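Local coordinates for protein C-type lectin domain family 4, member b1 (Mus musculus, PDB 6LKR) that is a calcium-binding C-type lectin receptor of innate immunity that probably binds carbohydrate, perhaps pathogen-derived phosphoglycolipids, at residues A[89-94]-A[114-119]; A[44-49]-A[76-81]. One frame throughout, in Å; residues are numbered along the deposited sequence. Where two conformers were deposited one is given.

Interaction 1: residues A[89-94]-A[114-119]. With CA (calcium ion), chain D.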
loop_
_atom_site.group_PDB
_atom_site.type_symbol
_atom_site.label_atom_id
_atom_site.label_comp_id
_atom_site.label_asym_id
_atom_site.label_seq_id
_atom_site.Cartn_x
_atom_site.Cartn_y
_atom_site.Cartn_z
ATOM N N THR A 89 -13.329 1.234 -0.930
ATOM C CA THR A 89 -13.610 -0.169 -1.335
ATOM C C THR A 89 -14.644 -0.183 -2.458
ATOM O O THR A 89 -15.265 0.871 -2.704
ATOM C CB THR A 89 -14.068 -1.010 -0.139
ATOM O OG1 THR A 89 -15.203 -0.378 0.456
ATOM C CG2 THR A 89 -12.971 -1.184 0.886
ATOM N N PHE A 90 -14.823 -1.335 -3.110
ATOM C CA PHE A 90 -15.640 -1.476 -4.341
ATOM C C PHE A 90 -16.551 -2.699 -4.216
ATOM O O PHE A 90 -16.818 -3.370 -5.224
ATOM C CB PHE A 90 -14.703 -1.459 -5.552
ATOM C CG PHE A 90 -13.859 -0.214 -5.537
ATOM C CD1 PHE A 90 -14.390 1.002 -5.946
ATOM C CD2 PHE A 90 -12.584 -0.229 -4.996
ATOM C CE1 PHE A 90 -13.641 2.167 -5.859
ATOM C CE2 PHE A 90 -11.836 0.935 -4.912
ATOM C CZ PHE A 90 -12.370 2.132 -5.337
ATOM N N TRP A 91 -17.045 -2.961 -3.002
ATOM C CA TRP A 91 -17.988 -4.078 -2.750
ATOM C C TRP A 91 -19.244 -3.855 -3.592
ATOM O O TRP A 91 -19.721 -2.713 -3.606
ATOM C CB TRP A 91 -18.365 -4.167 -1.274
ATOM C CG TRP A 91 -17.215 -4.438 -0.362
ATOM C CD1 TRP A 91 -16.585 -3.546 0.456
ATOM C CD2 TRP A 91 -16.569 -5.701 -0.157
ATOM N NE1 TRP A 91 -15.591 -4.168 1.158
ATOM C CE2 TRP A 91 -15.551 -5.489 0.797
ATOM C CE3 TRP A 91 -16.746 -6.983 -0.693
ATOM C CZ2 TRP A 91 -14.737 -6.524 1.246
ATOM C CZ3 TRP A 91 -15.930 -8.004 -0.255
ATOM C CH2 TRP A 91 -14.941 -7.772 0.698
ATOM N N HIS A 92 -19.775 -4.908 -4.217
ATOM C CA HIS A 92 -21.125 -4.889 -4.833
ATOM C C HIS A 92 -22.170 -4.653 -3.742
ATOM O O HIS A 92 -21.909 -4.989 -2.576
ATOM C CB HIS A 92 -21.448 -6.191 -5.561
ATOM C CG HIS A 92 -20.931 -6.250 -6.953
ATOM N ND1 HIS A 92 -21.278 -5.311 -7.903
ATOM C CD2 HIS A 92 -20.104 -7.128 -7.557
ATOM C CE1 HIS A 92 -20.686 -5.612 -9.041
ATOM N NE2 HIS A 92 -19.957 -6.722 -8.856
ATOM N N ASN A 93 -23.326 -4.123 -4.125
ATOM C CA ASN A 93 -24.477 -3.956 -3.202
ATOM C C ASN A 93 -24.801 -5.326 -2.583
ATOM O O ASN A 93 -24.857 -6.316 -3.331
ATOM C CB ASN A 93 -25.656 -3.296 -3.920
ATOM C CG ASN A 93 -25.361 -1.861 -4.305
ATOM O OD1 ASN A 93 -24.563 -1.189 -3.653
ATOM N ND2 ASN A 93 -25.996 -1.381 -5.360
ATOM N N GLY A 94 -24.957 -5.366 -1.256
ATOM C CA GLY A 94 -25.242 -6.600 -0.494
ATOM C C GLY A 94 -23.993 -7.421 -0.196
ATOM O O GLY A 94 -24.138 -8.517 0.352
ATOM N N TRP A 114 -18.387 -3.443 -12.412
ATOM C CA TRP A 114 -17.461 -4.293 -11.628
ATOM C C TRP A 114 -17.627 -3.998 -10.140
ATOM O O TRP A 114 -17.904 -2.838 -9.767
ATOM C CB TRP A 114 -16.024 -4.070 -12.084
ATOM C CG TRP A 114 -15.753 -4.587 -13.457
ATOM C CD1 TRP A 114 -15.787 -3.883 -14.625
ATOM C CD2 TRP A 114 -15.366 -5.928 -13.801
ATOM N NE1 TRP A 114 -15.442 -4.695 -15.671
ATOM C CE2 TRP A 114 -15.177 -5.953 -15.198
ATOM C CE3 TRP A 114 -15.134 -7.097 -13.064
ATOM C CZ2 TRP A 114 -14.773 -7.107 -15.870
ATOM C CZ3 TRP A 114 -14.752 -8.239 -13.730
ATOM C CH2 TRP A 114 -14.575 -8.240 -15.116
ATOM N N GLY A 115 -17.442 -5.024 -9.318
ATOM C CA GLY A 115 -17.513 -4.897 -7.858
ATOM C C GLY A 115 -16.972 -6.144 -7.198
ATOM O O GLY A 115 -16.793 -7.167 -7.896
ATOM N N TRP A 116 -16.724 -6.057 -5.895
ATOM C CA TRP A 116 -16.153 -7.167 -5.101
ATOM C C TRP A 116 -17.274 -7.994 -4.461
ATOM O O TRP A 116 -18.325 -7.427 -4.095
ATOM C CB TRP A 116 -15.220 -6.658 -4.010
ATOM C CG TRP A 116 -14.100 -5.772 -4.447
ATOM C CD1 TRP A 116 -13.606 -5.552 -5.702
ATOM C CD2 TRP A 116 -13.314 -4.972 -3.556
ATOM N NE1 TRP A 116 -12.564 -4.663 -5.644
ATOM C CE2 TRP A 116 -12.359 -4.295 -4.341
ATOM C CE3 TRP A 116 -13.318 -4.785 -2.169
ATOM C CZ2 TRP A 116 -11.425 -3.431 -3.776
ATOM C CZ3 TRP A 116 -12.400 -3.922 -1.617
ATOM C CH2 TRP A 116 -11.464 -3.262 -2.411
ATOM N N ASN A 117 -16.987 -9.273 -4.263
ATOM C CA ASN A 117 -17.883 -10.267 -3.631
ATOM C C ASN A 117 -17.019 -11.128 -2.716
ATOM O O ASN A 117 -15.971 -11.621 -3.193
ATOM C CB ASN A 117 -18.589 -11.090 -4.709
ATOM C CG ASN A 117 -19.452 -12.207 -4.165
ATOM O OD1 ASN A 117 -20.063 -12.076 -3.107
ATOM N ND2 ASN A 117 -19.540 -13.297 -4.907
ATOM N N ASP A 118 -17.430 -11.315 -1.462
ATOM C CA ASP A 118 -16.811 -12.351 -0.599
ATOM C C ASP A 118 -17.323 -13.708 -1.095
ATOM O O ASP A 118 -18.512 -13.820 -1.445
ATOM C CB ASP A 118 -17.018 -12.074 0.892
ATOM C CG ASP A 118 -18.469 -12.061 1.346
ATOM O OD1 ASP A 118 -19.368 -11.820 0.492
ATOM O OD2 ASP A 118 -18.685 -12.278 2.544
ATOM N N ILE A 119 -16.426 -14.681 -1.244
ATOM C CA ILE A 119 -16.788 -16.070 -1.649
ATOM C C ILE A 119 -15.915 -17.036 -0.860
ATOM O O ILE A 119 -14.939 -16.587 -0.245
ATOM C CB ILE A 119 -16.641 -16.320 -3.162
ATOM C CG1 ILE A 119 -15.195 -16.169 -3.638
ATOM C CG2 ILE A 119 -17.597 -15.451 -3.965
ATOM C CD1 ILE A 119 -14.946 -16.868 -4.962
HETATM CA CA CA D . -20.696 -13.044 -0.904
HETATM O O HOH W 1 -22.951 -13.181 -2.251
HETATM O O HOH W 2 -21.358 -14.888 -2.117
#
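The Trp-Asn-Asp calcium motif of a C-type lectin domain, Trp116 to Asp118, meets Phe90, Trp91 and His92 of the long loop. A single beta bridge pairs Trp91 with Trp116: Trp116 N donates to Phe90 O (2.8 Å, 153° at the hydrogen), and His92 N returns a straighter bond to Trp116 O, in the carbonyl plane on a lone pair (2.9 Å). Three rings cluster beside it. With CG anti to its carbonyl carbon (chi1 -55°), Trp116 presents its indole face to the loop. Phe90 CB lies over that face, 4.0 Å from the five-membered ring centroid, while the Phe90 ring turns its edge to it in an offset edge-to-face pair, CD2 reaching Trp116 CZ2 at 3.6 Å. Trp116 in turn sends its own edge into the Trp91 face: CE3 lies 3.8 Å from Trp91 CE2, the planes 80° apart. At the far corner Trp116 NE1 hydrogen-bonds Gln51 OE1 of helix 48-56. The loop crosses strand 113-119 at about a right angle; strand 103-109 is the strand's antiparallel partner. His92 packs where Gly115 has no side chain, with Gly115 CA over one face, 3.4 Å from the ring centroid; His92 NE2 is hydrogen-bonded to Tyr107 O. Past the bridge, Asp118 grips the calcium ion twice, through OD1 (2.3 Å) and backbone O (2.4 Å); Asn117, Glu95, Ser97, Glu101 and two waters also bind it. A salt bridge from Asp118 OD2 to Arg74 probably helps to orient this carboxylate. Asp118 N, buried at the rim of the Trp91 ring, finds no polar partner in the model.

Interaction 2: residues A[44-49]-A[76-81]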
loop_
_atom_site.group_PDB
_atom_site.type_symbol
_atom_site.label_atom_id
_atom_site.label_comp_id
_atom_site.label_asym_id
_atom_site.label_seq_id
_atom_site.Cartn_x
_atom_site.Cartn_y
_atom_site.Cartn_z
ATOM N N VAL A 44 -3.774 -5.841 -5.151
ATOM C CA VAL A 44 -4.037 -5.072 -3.910
ATOM C C VAL A 44 -4.599 -3.726 -4.368
ATOM O O VAL A 44 -3.831 -2.928 -4.948
ATOM C CB VAL A 44 -2.743 -4.941 -3.091
ATOM C CG1 VAL A 44 -2.899 -3.970 -1.935
ATOM C CG2 VAL A 44 -2.255 -6.301 -2.608
ATOM N N ILE A 45 -5.904 -3.523 -4.205
ATOM C CA ILE A 45 -6.654 -2.441 -4.910
ATOM C C ILE A 45 -6.894 -1.308 -3.916
ATOM O O ILE A 45 -7.831 -1.421 -3.110
ATOM C CB ILE A 45 -7.956 -2.974 -5.537
ATOM C CG1 ILE A 45 -7.686 -4.239 -6.352
ATOM C CG2 ILE A 45 -8.624 -1.884 -6.373
ATOM C CD1 ILE A 45 -8.895 -4.814 -7.056
ATOM N N HIS A 46 -6.072 -0.259 -3.980
ATOM C CA HIS A 46 -6.064 0.834 -2.973
ATOM C C HIS A 46 -6.923 2.026 -3.399
ATOM O O HIS A 46 -7.229 2.838 -2.507
ATOM C CB HIS A 46 -4.628 1.253 -2.652
ATOM C CG HIS A 46 -4.006 0.347 -1.644
ATOM N ND1 HIS A 46 -4.674 -0.022 -0.486
ATOM C CD2 HIS A 46 -2.811 -0.278 -1.609
ATOM C CE1 HIS A 46 -3.906 -0.842 0.210
ATOM N NE2 HIS A 46 -2.763 -1.014 -0.455
ATOM N N SER A 47 -7.301 2.133 -4.678
ATOM C CA SER A 47 -7.892 3.370 -5.253
ATOM C C SER A 47 -8.906 3.043 -6.347
ATOM O O SER A 47 -8.825 1.948 -6.931
ATOM C CB SER A 47 -6.823 4.275 -5.807
ATOM O OG SER A 47 -6.265 3.719 -6.989
ATOM N N GLN A 48 -9.771 4.011 -6.653
ATOM C CA GLN A 48 -10.687 3.964 -7.821
ATOM C C GLN A 48 -9.879 3.738 -9.104
ATOM O O GLN A 48 -10.321 2.951 -9.950
ATOM C CB GLN A 48 -11.495 5.257 -7.925
ATOM C CG GLN A 48 -12.504 5.229 -9.065
ATOM C CD GLN A 48 -13.714 4.401 -8.731
ATOM O OE1 GLN A 48 -14.435 4.703 -7.784
ATOM N NE2 GLN A 48 -13.961 3.365 -9.519
ATOM N N GLU A 49 -8.733 4.404 -9.236
ATOM C CA GLU A 49 -7.866 4.325 -10.441
ATOM C C GLU A 49 -7.396 2.873 -10.639
ATOM O O GLU A 49 -7.475 2.371 -11.778
ATOM C CB GLU A 49 -6.714 5.323 -10.286
ATOM C CG GLU A 49 -7.160 6.781 -10.326
ATOM C CD GLU A 49 -7.844 7.380 -9.101
ATOM O OE1 GLU A 49 -7.753 6.802 -7.985
ATOM O OE2 GLU A 49 -8.474 8.450 -9.266
ATOM N N TRP A 76 -10.649 -7.669 7.006
ATOM C CA TRP A 76 -10.068 -7.737 5.642
ATOM C C TRP A 76 -8.607 -7.294 5.696
ATOM O O TRP A 76 -8.306 -6.259 6.301
ATOM C CB TRP A 76 -10.903 -6.905 4.663
ATOM C CG TRP A 76 -12.344 -7.312 4.653
ATOM C CD1 TRP A 76 -13.401 -6.627 5.183
ATOM C CD2 TRP A 76 -12.881 -8.547 4.151
ATOM N NE1 TRP A 76 -14.557 -7.340 5.020
ATOM C CE2 TRP A 76 -14.272 -8.517 4.384
ATOM C CE3 TRP A 76 -12.334 -9.653 3.493
ATOM C CZ2 TRP A 76 -15.114 -9.558 4.001
ATOM C CZ3 TRP A 76 -13.167 -10.679 3.110
ATOM C CH2 TRP A 76 -14.538 -10.634 3.363
ATOM N N GLN A 77 -7.735 -8.072 5.069
ATOM C CA GLN A 77 -6.290 -7.786 4.983
ATOM C C GLN A 77 -5.866 -7.990 3.531
ATOM O O GLN A 77 -6.325 -8.975 2.912
ATOM C CB GLN A 77 -5.536 -8.693 5.955
ATOM C CG GLN A 77 -4.054 -8.371 6.103
ATOM C CD GLN A 77 -3.451 -9.077 7.297
ATOM O OE1 GLN A 77 -3.721 -8.729 8.445
ATOM N NE2 GLN A 77 -2.649 -10.097 7.036
ATOM N N TRP A 78 -5.051 -7.072 3.011
ATOM C CA TRP A 78 -4.401 -7.211 1.685
ATOM C C TRP A 78 -3.238 -8.193 1.814
ATOM O O TRP A 78 -2.602 -8.213 2.879
ATOM C CB TRP A 78 -3.937 -5.850 1.162
ATOM C CG TRP A 78 -5.068 -4.929 0.842
ATOM C CD1 TRP A 78 -5.409 -3.780 1.495
ATOM C CD2 TRP A 78 -6.030 -5.093 -0.214
ATOM N NE1 TRP A 78 -6.507 -3.208 0.905
ATOM C CE2 TRP A 78 -6.913 -3.995 -0.142
ATOM C CE3 TRP A 78 -6.219 -6.049 -1.221
ATOM C CZ2 TRP A 78 -7.983 -3.845 -1.023
ATOM C CZ3 TRP A 78 -7.274 -5.895 -2.093
ATOM C CH2 TRP A 78 -8.147 -4.812 -1.988
ATOM N N VAL A 79 -2.943 -8.951 0.758
ATOM C CA VAL A 79 -1.878 -9.997 0.793
ATOM C C VAL A 79 -0.495 -9.360 0.989
ATOM O O VAL A 79 0.400 -10.088 1.415
ATOM C CB VAL A 79 -1.902 -10.896 -0.453
ATOM C CG1 VAL A 79 -3.090 -11.842 -0.412
ATOM C CG2 VAL A 79 -1.872 -10.099 -1.752
ATOM N N ASP A 80 -0.307 -8.066 0.706
ATOM C CA ASP A 80 0.995 -7.381 0.948
ATOM C C ASP A 80 0.969 -6.695 2.318
ATOM O O ASP A 80 1.933 -5.970 2.628
ATOM C CB ASP A 80 1.336 -6.416 -0.189
ATOM C CG ASP A 80 0.439 -5.199 -0.251
ATOM O OD1 ASP A 80 -0.501 -5.110 0.582
ATOM O OD2 ASP A 80 0.683 -4.359 -1.135
ATOM N N GLN A 81 -0.124 -6.874 3.066
ATOM C CA GLN A 81 -0.318 -6.415 4.466
ATOM C C GLN A 81 -0.472 -4.892 4.548
ATOM O O GLN A 81 -0.481 -4.383 5.683
ATOM C CB GLN A 81 0.856 -6.851 5.342
ATOM C CG GLN A 81 1.181 -8.332 5.253
ATOM C CD GLN A 81 2.424 -8.631 6.051
ATOM O OE1 GLN A 81 3.550 -8.430 5.588
ATOM N NE2 GLN A 81 2.221 -9.081 7.276
#
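One face of the Trp78 indole is covered by Val44, Ile45 and His46 together, Val44 CG1 and the Ile45 backbone N lying above it toward the rim. His46 meets the same face with its ring edge, in an edge-to-face pair over the five-membered ring (centroids 4.7 Å apart, planes at 70°). The contact thus joins the approach to helix 48-56 with the end of strand 76-78 within the C-type lectin fold, where the buried Trp78 also touches Leu68 of the central strand 64-70. Val44 holds CG1 anti to its backbone N (chi1 170°), which brings that methyl over the face as a CH-pi donor, 4.0 Å from the centroid of the Trp78 five-membered ring. Farther along the indole, Ile45 N stands 3.4 Å above the plane of Trp78, and Ile45 O comes within 3.2 Å of Trp78 CZ2. On the His46 side, CE1 makes the approach, 3.5 Å from Trp78 CD1. The other Val44 methyl, CG2, faces the turn: it meets Val79 CG2 at 3.9 Å and Asp80 CG at 3.7 Å. The Asp80 carboxylate therefore packs against valine methyls, while its OD1 and His46 NE2 both hydrogen-bond to the Thr82 hydroxyl, a shared partner that ties the two side chains together. The second subunit comes close here: its Asn29 packs on His46, and its Trp69 NE1 donates to Gln81 O. Directly after His46, Ser47 is the N-cap of helix 48-56, its OG bonded to Glu50 N. The turn carrying Asp80 is type I, closed by Gln81 N on Trp78 O at 2.8 Å.

Following the chain from the N terminus, interaction 2 comes first: it closes a 26-residue loop holding most of helix 48-56 and strand 64-70, bringing the loop that leads into helix 48-56 against strand 76-78 and the turn after it. Interaction 1 opens only afterwards and closes 19 residues that include strand 103-109 and the calcium ligands Glu95, Ser97 and Glu101. The two loops therefore stand in series, neither enclosing nor crossing the other, yet their side chains touch in space. Trp116 CH2 lies 3.7 Å from Trp78 CH2, Trp91 CZ2 meets Trp76 CE2, and the Phe90 ring reaches Ser47 and Gln48. Both contacts join the same sheet, linking helix 48-56 to the calcium-binding side.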